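Local coordinates for protein possible thiamine biosynthesis enzyme (Candida albicans, PDB 2X7Q) that is of unproven function but adopts the periplasmic binding protein fold and probably binds a small solute, possibly linked to thiamine biosynthesis, at residues G269-K283 and I299-N311. The protein carries 1 engineered substitution. Sequence-based numbering, arbitrary orientation.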
ATOM      1  N   GLY A 269     -17.407  -2.763   1.163  1.00 11.89           N
ATOM      2  CA  GLY A 269     -18.468  -2.581   2.136  1.00 12.01           C
ATOM      3  C   GLY A 269     -19.735  -3.337   1.781  1.00 13.98           C
ATOM      4  O   GLY A 269     -20.588  -3.570   2.637  1.00 13.43           O
ATOM      5  N   LYS A 270     -19.860  -3.716   0.512  1.00 12.20           N
ATOM      6  CA  LYS A 270     -21.036  -4.442   0.043  1.00 13.44           C
ATOM      7  C   LYS A 270     -20.827  -5.951   0.142  1.00 14.10           C
ATOM      8  O   LYS A 270     -21.781  -6.709   0.321  1.00 13.34           O
ATOM      9  CB  LYS A 270     -21.374  -4.052  -1.399  1.00 13.41           C
ATOM     10  CG  LYS A 270     -21.599  -2.561  -1.608  1.00 14.05           C
ATOM     11  CD  LYS A 270     -22.605  -2.005  -0.609  1.00 15.62           C
ATOM     12  CE  LYS A 270     -22.892  -0.531  -0.864  1.00 17.09           C
ATOM     13  NZ  LYS A 270     -23.510   0.126   0.321  1.00 19.44           N
ATOM     14  N   THR A 271     -19.573  -6.376   0.025  1.00 13.66           N
ATOM     15  CA  THR A 271     -19.228  -7.791   0.100  1.00 13.92           C
ATOM     16  C   THR A 271     -17.896  -7.978   0.822  1.00 12.63           C
ATOM     17  O   THR A 271     -17.004  -7.140   0.705  1.00 12.03           O
ATOM     18  CB  THR A 271     -19.152  -8.422  -1.302  1.00 12.91           C
ATOM     19  OG1 THR A 271     -18.988  -9.841  -1.189  1.00 14.83           O
ATOM     20  CG2 THR A 271     -17.988  -7.839  -2.091  1.00 13.63           C
ATOM     21  N   PRO A 272     -17.764  -9.073   1.586  1.00 13.77           N
ATOM     22  CA  PRO A 272     -16.527  -9.364   2.318  1.00 13.39           C
ATOM     23  C   PRO A 272     -15.323  -9.405   1.383  1.00 12.80           C
ATOM     24  O   PRO A 272     -15.475  -9.720   0.202  1.00 11.84           O
ATOM     25  CB  PRO A 272     -16.784 -10.759   2.896  1.00 13.80           C
ATOM     26  CG  PRO A 272     -18.262 -10.854   3.003  1.00 15.11           C
ATOM     27  CD  PRO A 272     -18.810 -10.077   1.845  1.00 14.10           C
ATOM     28  N   LEU A 273     -14.144  -9.086   1.909  1.00 12.23           N
ATOM     29  CA  LEU A 273     -12.920  -9.118   1.117  1.00 11.72           C
ATOM     30  C   LEU A 273     -12.632 -10.523   0.606  1.00 13.04           C
ATOM     31  O   LEU A 273     -13.067 -11.509   1.203  1.00 13.02           O
ATOM     32  CB  LEU A 273     -11.737  -8.591   1.931  1.00 12.16           C
ATOM     33  CG  LEU A 273     -11.382  -9.298   3.240  1.00 11.76           C
ATOM     34  CD1 LEU A 273     -10.575 -10.559   2.986  1.00 13.03           C
ATOM     35  CD2 LEU A 273     -10.606  -8.356   4.146  1.00 11.30           C
ATOM     36  N   ASP A 274     -11.908 -10.607  -0.503  1.00 12.99           N
ATOM     37  CA  ASP A 274     -11.552 -11.894  -1.085  1.00 13.91           C
ATOM     38  C   ASP A 274     -10.439 -12.554  -0.277  1.00 13.93           C
ATOM     39  O   ASP A 274      -9.277 -12.162  -0.366  1.00 12.67           O
ATOM     40  CB  ASP A 274     -11.129 -11.727  -2.544  1.00 13.81           C
ATOM     41  CG  ASP A 274     -10.956 -13.054  -3.255  1.00 16.45           C
ATOM     42  OD1 ASP A 274     -11.105 -14.108  -2.599  1.00 17.20           O
ATOM     43  OD2 ASP A 274     -10.679 -13.044  -4.470  1.00 19.46           O
ATOM     44  N   TRP A 275     -10.809 -13.559   0.510  1.00 13.34           N
ATOM     45  CA  TRP A 275      -9.875 -14.239   1.399  1.00 13.66           C
ATOM     46  C   TRP A 275      -8.684 -14.833   0.650  1.00 14.13           C
ATOM     47  O   TRP A 275      -7.554 -14.778   1.131  1.00 13.68           O
ATOM     48  CB  TRP A 275     -10.603 -15.334   2.182  1.00 14.20           C
ATOM     49  CG  TRP A 275      -9.798 -15.906   3.306  1.00 14.60           C
ATOM     50  CD1 TRP A 275      -9.078 -17.068   3.296  1.00 15.69           C
ATOM     51  CD2 TRP A 275      -9.621 -15.339   4.613  1.00 14.83           C
ATOM     52  NE1 TRP A 275      -8.471 -17.258   4.514  1.00 16.12           N
ATOM     53  CE2 TRP A 275      -8.788 -16.214   5.334  1.00 15.95           C
ATOM     54  CE3 TRP A 275     -10.093 -14.179   5.233  1.00 14.32           C
ATOM     55  CZ2 TRP A 275      -8.416 -15.961   6.658  1.00 16.71           C
ATOM     56  CZ3 TRP A 275      -9.720 -13.933   6.542  1.00 15.06           C
ATOM     57  CH2 TRP A 275      -8.890 -14.819   7.240  1.00 14.44           C
ATOM     58  N   ASP A 276      -8.939 -15.390  -0.530  1.00 13.80           N
ATOM     59  CA  ASP A 276      -7.896 -16.049  -1.310  1.00 16.66           C
ATOM     60  C   ASP A 276      -6.768 -15.100  -1.714  1.00 16.52           C
ATOM     61  O   ASP A 276      -5.595 -15.467  -1.670  1.00 17.12           O
ATOM     62  CB  ASP A 276      -8.495 -16.708  -2.555  1.00 18.06           C
ATOM     63  CG  ASP A 276      -7.439 -17.333  -3.452  1.00 20.21           C
ATOM     64  OD1 ASP A 276      -6.744 -18.267  -2.998  1.00 20.54           O
ATOM     65  OD2 ASP A 276      -7.302 -16.887  -4.611  1.00 25.13           O
ATOM     66  N   THR A 277      -7.126 -13.882  -2.109  1.00 14.80           N
ATOM     67  CA  THR A 277      -6.144 -12.929  -2.621  1.00 15.48           C
ATOM     68  C   THR A 277      -5.518 -12.065  -1.529  1.00 16.07           C
ATOM     69  O   THR A 277      -4.336 -11.728  -1.602  1.00 17.81           O
ATOM     70  CB  THR A 277      -6.751 -12.015  -3.709  1.00 15.33           C
ATOM     71  OG1 THR A 277      -5.730 -11.175  -4.258  1.00 17.02           O
ATOM     72  CG2 THR A 277      -7.853 -11.145  -3.127  1.00 14.06           C
ATOM     73  N   ILE A 278      -6.308 -11.710  -0.519  1.00 12.88           N
ATOM     74  CA  ILE A 278      -5.826 -10.856   0.564  1.00 13.41           C
ATOM     75  C   ILE A 278      -5.025 -11.633   1.608  1.00 12.74           C
ATOM     76  O   ILE A 278      -4.015 -11.146   2.117  1.00 12.38           O
ATOM     77  CB  ILE A 278      -6.987 -10.120   1.265  1.00 11.53           C
ATOM     78  CG1 ILE A 278      -7.645  -9.121   0.310  1.00 11.86           C
ATOM     79  CG2 ILE A 278      -6.492  -9.409   2.514  1.00 10.55           C
ATOM     80  CD1 ILE A 278      -6.728  -8.003  -0.141  1.00 10.96           C
ATOM     81  N   VAL A 279      -5.477 -12.845   1.917  1.00 12.30           N
ATOM     82  CA  VAL A 279      -4.848 -13.656   2.958  1.00 13.34           C
ATOM     83  C   VAL A 279      -4.007 -14.808   2.404  1.00 14.46           C
ATOM     84  O   VAL A 279      -2.793 -14.861   2.613  1.00 14.31           O
ATOM     85  CB  VAL A 279      -5.898 -14.231   3.922  1.00 12.23           C
ATOM     86  CG1 VAL A 279      -5.242 -15.180   4.919  1.00 15.68           C
ATOM     87  CG2 VAL A 279      -6.622 -13.109   4.634  1.00 13.01           C
ATOM     88  N   VAL A 280      -4.657 -15.729   1.698  1.00 14.41           N
ATOM     89  CA  VAL A 280      -4.000 -16.943   1.215  1.00 15.63           C
ATOM     90  C   VAL A 280      -2.740 -16.661   0.394  1.00 15.44           C
ATOM     91  O   VAL A 280      -1.641 -17.061   0.779  1.00 16.16           O
ATOM     92  CB  VAL A 280      -4.961 -17.819   0.384  1.00 16.32           C
ATOM     93  CG1 VAL A 280      -4.228 -19.032  -0.168  1.00 18.32           C
ATOM     94  CG2 VAL A 280      -6.151 -18.244   1.225  1.00 17.17           C
ATOM     95  N   LYS A 281      -2.901 -15.972  -0.732  1.00 15.86           N
ATOM     96  CA  LYS A 281      -1.779 -15.672  -1.618  1.00 14.93           C
ATOM     97  C   LYS A 281      -0.688 -14.876  -0.900  1.00 16.06           C
ATOM     98  O   LYS A 281       0.501 -15.113  -1.110  1.00 14.42           O
ATOM     99  CB  LYS A 281      -2.251 -14.909  -2.860  1.00 16.69           C
ATOM    100  CG  LYS A 281      -3.321 -15.622  -3.678  1.00 18.01           C
ATOM    101  CD  LYS A 281      -3.808 -14.756  -4.835  1.00 19.64           C
ATOM    102  CE  LYS A 281      -2.906 -14.869  -6.059  1.00 22.03           C
ATOM    103  NZ  LYS A 281      -3.146 -16.122  -6.832  1.00 27.84           N
ATOM    104  N   THR A 282      -1.097 -13.930  -0.059  1.00 13.79           N
ATOM    105  CA  THR A 282      -0.148 -13.080   0.655  1.00 13.93           C
ATOM    106  C   THR A 282       0.747 -13.889   1.593  1.00 14.21           C
ATOM    107  O   THR A 282       1.971 -13.754   1.567  1.00 13.93           O
ATOM    108  CB  THR A 282      -0.861 -11.975   1.460  1.00 13.60           C
ATOM    109  OG1 THR A 282      -1.667 -11.184   0.580  1.00 13.55           O
ATOM    110  CG2 THR A 282       0.155 -11.080   2.153  1.00 13.68           C
ATOM    111  N   LYS A 283       0.129 -14.735   2.413  1.00 13.68           N
ATOM    112  CA  LYS A 283       0.861 -15.534   3.394  1.00 15.55           C
ATOM    113  C   LYS A 283       1.731 -16.593   2.719  1.00 15.95           C
ATOM    114  O   LYS A 283       2.878 -16.809   3.112  1.00 15.57           O
ATOM    115  CB  LYS A 283      -0.106 -16.206   4.377  1.00 16.27           C
ATOM    116  CG  LYS A 283      -0.814 -17.427   3.802  1.00 18.51           C
ATOM    117  CD  LYS A 283      -1.796 -18.053   4.785  1.00 18.66           C
ATOM    118  CE  LYS A 283      -2.389 -19.334   4.215  1.00 19.68           C
ATOM    119  NZ  LYS A 283      -3.811 -19.526   4.596  1.00 23.21           N
ATOM    120  N   ILE A 299       0.263 -18.527  11.651  1.00 16.01           N
ATOM    121  CA  ILE A 299      -0.112 -17.397  10.810  1.00 16.57           C
ATOM    122  C   ILE A 299      -1.612 -17.422  10.531  1.00 15.03           C
ATOM    123  O   ILE A 299      -2.283 -16.395  10.611  1.00 15.08           O
ATOM    124  CB  ILE A 299       0.656 -17.404   9.472  1.00 16.00           C
ATOM    125  CG1 ILE A 299       2.163 -17.297   9.719  1.00 15.70           C
ATOM    126  CG2 ILE A 299       0.182 -16.266   8.581  1.00 14.69           C
ATOM    127  CD1 ILE A 299       2.996 -17.372   8.457  1.00 15.97           C
ATOM    128  N   LEU A 300      -2.132 -18.604  10.212  1.00 16.05           N
ATOM    129  CA  LEU A 300      -3.555 -18.768   9.923  1.00 16.34           C
ATOM    130  C   LEU A 300      -4.430 -18.328  11.089  1.00 15.56           C
ATOM    131  O   LEU A 300      -5.391 -17.581  10.908  1.00 15.33           O
ATOM    132  CB  LEU A 300      -3.874 -20.225   9.579  1.00 17.59           C
ATOM    133  CG  LEU A 300      -4.227 -20.523   8.122  1.00 20.55           C
ATOM    134  CD1 LEU A 300      -4.992 -19.352   7.518  1.00 19.26           C
ATOM    135  CD2 LEU A 300      -2.973 -20.818   7.322  1.00 21.77           C
ATOM    136  N   LYS A 301      -4.099 -18.811  12.282  1.00 16.45           N
ATOM    137  CA  LYS A 301      -4.888 -18.519  13.472  1.00 16.18           C
ATOM    138  C   LYS A 301      -4.884 -17.029  13.793  1.00 15.54           C
ATOM    139  O   LYS A 301      -5.876 -16.487  14.276  1.00 15.56           O
ATOM    140  CB  LYS A 301      -4.380 -19.325  14.671  1.00 18.11           C
ATOM    141  CG  LYS A 301      -5.200 -19.121  15.935  1.00 19.14           C
ATOM    142  CD  LYS A 301      -4.854 -20.142  17.008  1.00 21.95           C
ATOM    143  CE  LYS A 301      -5.750 -19.969  18.228  1.00 24.72           C
ATOM    144  NZ  LYS A 301      -5.543 -21.039  19.244  1.00 27.67           N
ATOM    145  N   ARG A 302      -3.765 -16.368  13.514  1.00 13.52           N
ATOM    146  CA  ARG A 302      -3.648 -14.941  13.783  1.00 14.34           C
ATOM    147  C   ARG A 302      -4.436 -14.109  12.773  1.00 13.58           C
ATOM    148  O   ARG A 302      -5.015 -13.082  13.121  1.00 13.84           O
ATOM    149  CB  ARG A 302      -2.178 -14.517  13.803  1.00 13.26           C
ATOM    150  CG  ARG A 302      -1.406 -15.062  14.994  1.00 14.33           C
ATOM    151  CD  ARG A 302       0.060 -14.690  14.922  1.00 15.13           C
ATOM    152  NE  ARG A 302       0.790 -15.107  16.115  1.00 15.36           N
ATOM    153  CZ  ARG A 302       2.103 -14.974  16.272  1.00 14.93           C
ATOM    154  NH1 ARG A 302       2.838 -14.438  15.310  1.00 13.41           N
ATOM    155  NH2 ARG A 302       2.684 -15.380  17.391  1.00 17.98           N
ATOM    156  N   LEU A 303      -4.458 -14.565  11.526  1.00 13.49           N
ATOM    157  CA  LEU A 303      -5.175 -13.867  10.464  1.00 13.57           C
ATOM    158  C   LEU A 303      -6.678 -14.134  10.534  1.00 13.88           C
ATOM    159  O   LEU A 303      -7.487 -13.261  10.221  1.00 14.24           O
ATOM    160  CB  LEU A 303      -4.627 -14.275   9.094  1.00 13.95           C
ATOM    161  CG  LEU A 303      -3.180 -13.876   8.800  1.00 13.87           C
ATOM    162  CD1 LEU A 303      -2.755 -14.375   7.433  1.00 12.39           C
ATOM    163  CD2 LEU A 303      -3.018 -12.367   8.895  1.00 13.81           C
ATOM    164  N   ASN A 304      -7.048 -15.345  10.941  1.00 14.17           N
ATOM    165  CA  ASN A 304      -8.452 -15.717  11.072  1.00 14.93           C
ATOM    166  C   ASN A 304      -9.189 -14.903  12.134  1.00 15.44           C
ATOM    167  O   ASN A 304     -10.418 -14.857  12.145  1.00 16.75           O
ATOM    168  CB  ASN A 304      -8.588 -17.214  11.374  1.00 16.62           C
ATOM    169  CG  ASN A 304      -8.565 -18.070  10.120  1.00 17.01           C
ATOM    170  OD1 ASN A 304      -9.048 -17.661   9.065  1.00 18.53           O
ATOM    171  ND2 ASN A 304      -8.012 -19.273  10.237  1.00 18.20           N
ATOM    172  N   SER A 305      -8.434 -14.260  13.018  1.00 14.89           N
ATOM    173  CA  SER A 305      -9.019 -13.486  14.109  1.00 15.19           C
ATOM    174  C   SER A 305      -9.020 -11.986  13.827  1.00 14.84           C
ATOM    175  O   SER A 305      -9.817 -11.243  14.399  1.00 16.26           O
ATOM    176  CB  SER A 305      -8.283 -13.765  15.424  1.00 16.54           C
ATOM    177  OG  SER A 305      -8.360 -15.132  15.783  1.00 19.08           O
ATOM    178  N   ASN A 306      -8.126 -11.545  12.947  1.00 13.68           N
ATOM    179  CA  ASN A 306      -7.962 -10.119  12.680  1.00 13.55           C
ATOM    180  C   ASN A 306      -8.245  -9.708  11.236  1.00 12.55           C
ATOM    181  O   ASN A 306      -8.078  -8.542  10.876  1.00 10.64           O
ATOM    182  CB  ASN A 306      -6.561  -9.651  13.094  1.00 12.51           C
ATOM    183  CG  ASN A 306      -6.355  -9.675  14.599  1.00 13.85           C
ATOM    184  OD1 ASN A 306      -5.893  -8.698  15.188  1.00 15.02           O
ATOM    185  ND2 ASN A 306      -6.693 -10.794  15.226  1.00 12.94           N
ATOM    186  N   VAL A 307      -8.667 -10.661  10.410  1.00 11.95           N
ATOM    187  CA  VAL A 307      -9.047 -10.352   9.034  1.00 12.58           C
ATOM    188  C   VAL A 307     -10.533 -10.623   8.812  1.00 13.05           C
ATOM    189  O   VAL A 307     -10.988 -11.765   8.901  1.00 13.76           O
ATOM    190  CB  VAL A 307      -8.215 -11.147   8.007  1.00 12.72           C
ATOM    191  CG1 VAL A 307      -8.594 -10.736   6.592  1.00 11.71           C
ATOM    192  CG2 VAL A 307      -6.728 -10.927   8.243  1.00 11.73           C
ATOM    193  N   LYS A 308     -11.282  -9.564   8.523  1.00 13.65           N
ATOM    194  CA  LYS A 308     -12.733  -9.649   8.383  1.00 14.06           C
ATOM    195  C   LYS A 308     -13.179 -10.588   7.263  1.00 14.33           C
ATOM    196  O   LYS A 308     -12.616 -10.575   6.167  1.00 13.57           O
ATOM    197  CB  LYS A 308     -13.327  -8.256   8.157  1.00 13.59           C
ATOM    198  CG  LYS A 308     -13.334  -7.366   9.394  1.00 14.22           C
ATOM    199  CD  LYS A 308     -14.308  -7.886  10.439  1.00 17.27           C
ATOM    200  CE  LYS A 308     -14.390  -6.950  11.636  1.00 19.33           C
ATOM    201  NZ  LYS A 308     -15.395  -7.423  12.630  1.00 22.69           N
ATOM    202  N   LYS A 309     -14.189 -11.404   7.550  1.00 15.32           N
ATOM    203  CA  LYS A 309     -14.818 -12.238   6.534  1.00 15.43           C
ATOM    204  C   LYS A 309     -16.271 -11.817   6.347  1.00 15.47           C
ATOM    205  O   LYS A 309     -17.045 -12.483   5.660  1.00 14.05           O
ATOM    206  CB  LYS A 309     -14.729 -13.719   6.905  1.00 16.71           C
ATOM    207  CG  LYS A 309     -13.332 -14.308   6.752  1.00 17.93           C
ATOM    208  CD  LYS A 309     -13.360 -15.833   6.723  1.00 19.81           C
ATOM    209  CE  LYS A 309     -13.605 -16.423   8.106  1.00 21.87           C
ATOM    210  NZ  LYS A 309     -12.451 -16.198   9.024  1.00 22.30           N
ATOM    211  N   THR A 310     -16.629 -10.697   6.970  1.00 15.21           N
ATOM    212  CA  THR A 310     -17.964 -10.128   6.845  1.00 15.64           C
ATOM    213  C   THR A 310     -17.877  -8.610   6.730  1.00 16.33           C
ATOM    214  O   THR A 310     -16.803  -8.027   6.888  1.00 16.75           O
ATOM    215  CB  THR A 310     -18.849 -10.479   8.056  1.00 18.34           C
ATOM    216  OG1 THR A 310     -18.329  -9.846   9.232  1.00 19.77           O
ATOM    217  CG2 THR A 310     -18.893 -11.983   8.271  1.00 18.24           C
ATOM    218  N   ASN A 311     -19.011  -7.977   6.453  1.00 15.60           N
ATOM    219  CA  ASN A 311     -19.082  -6.524   6.407  1.00 15.78           C
ATOM    220  C   ASN A 311     -19.644  -5.960   7.706  1.00 15.97           C
ATOM    221  O   ASN A 311     -20.385  -6.639   8.420  1.00 17.77           O
ATOM    222  CB  ASN A 311     -19.936  -6.064   5.225  1.00 16.74           C
ATOM    223  CG  ASN A 311     -19.305  -6.388   3.888  1.00 14.32           C
ATOM    224  OD1 ASN A 311     -19.915  -7.044   3.045  1.00 15.11           O
ATOM    225  ND2 ASN A 311     -18.073  -5.933   3.687  1.00 14.28           N
TER
HETATM  226  O   HOH W   1     -14.428  -7.772   4.523  1.00 11.83           O
HETATM  227  O   HOH W   2     -13.002 -12.344   3.922  1.00 14.13           O
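Val279, Leu303 and Val307 make the apolar centre. Val279 splits its two methyls between partners: CG1 meets Leu303 CD1 at 3.6 Å, while CG2 touches Val307 CG1, the two valines passing each other in opposite directions. That same CG2 also lies over one face of the Trp275 ring, near its rim. The indole swings out toward 299-311 because CG is anti to the backbone N (chi1 -169°), and its CZ3 presses on Val307 CG1 at 3.4 Å. Lys309 folds back over the opposite face, bent at chi3 and chi4, with CD in CH-pi contact and NZ placed for a cation-pi interaction 4.6 Å from the centroid of the six-membered ring. Val307 O sits at the ring's edge, in plane, and Asn304 OD1 comes obliquely to within 3.0 Å of Trp275 CZ2. Leu273 extends the apolar patch: its side chain crosses that of Val307 at about a right angle, CD2 meeting CG1, and strand 88-95 receives the leucine through Asp92 and Thr93. At the other end the Lys283 chain crosses Leu300 at about a right angle; the modelled contact there is too close to be trusted in detail.

Outward, water takes over. One molecule donates to both Leu273 O and Lys308 O, the latter at 2.9 Å; a second accepts from Leu273 N and donates weakly to Thr310 O. Pro272 CB rests on Lys309 O, and beyond it the Asn311 amide reaches the other loop, ND2 giving Thr271 O a weak bond of 3.4 Å, though fairly straight at 161°. Asp274 N-caps helix 275-283 through OD1.

The two helical segments run nearly antiparallel, at 156°, with axes 11.3 Å apart. Both lean on helix 74-82, through Thr282 and Leu303, so this is a C-terminal helical pair packed against one of the two alpha/beta lobes of a periplasmic binding protein fold.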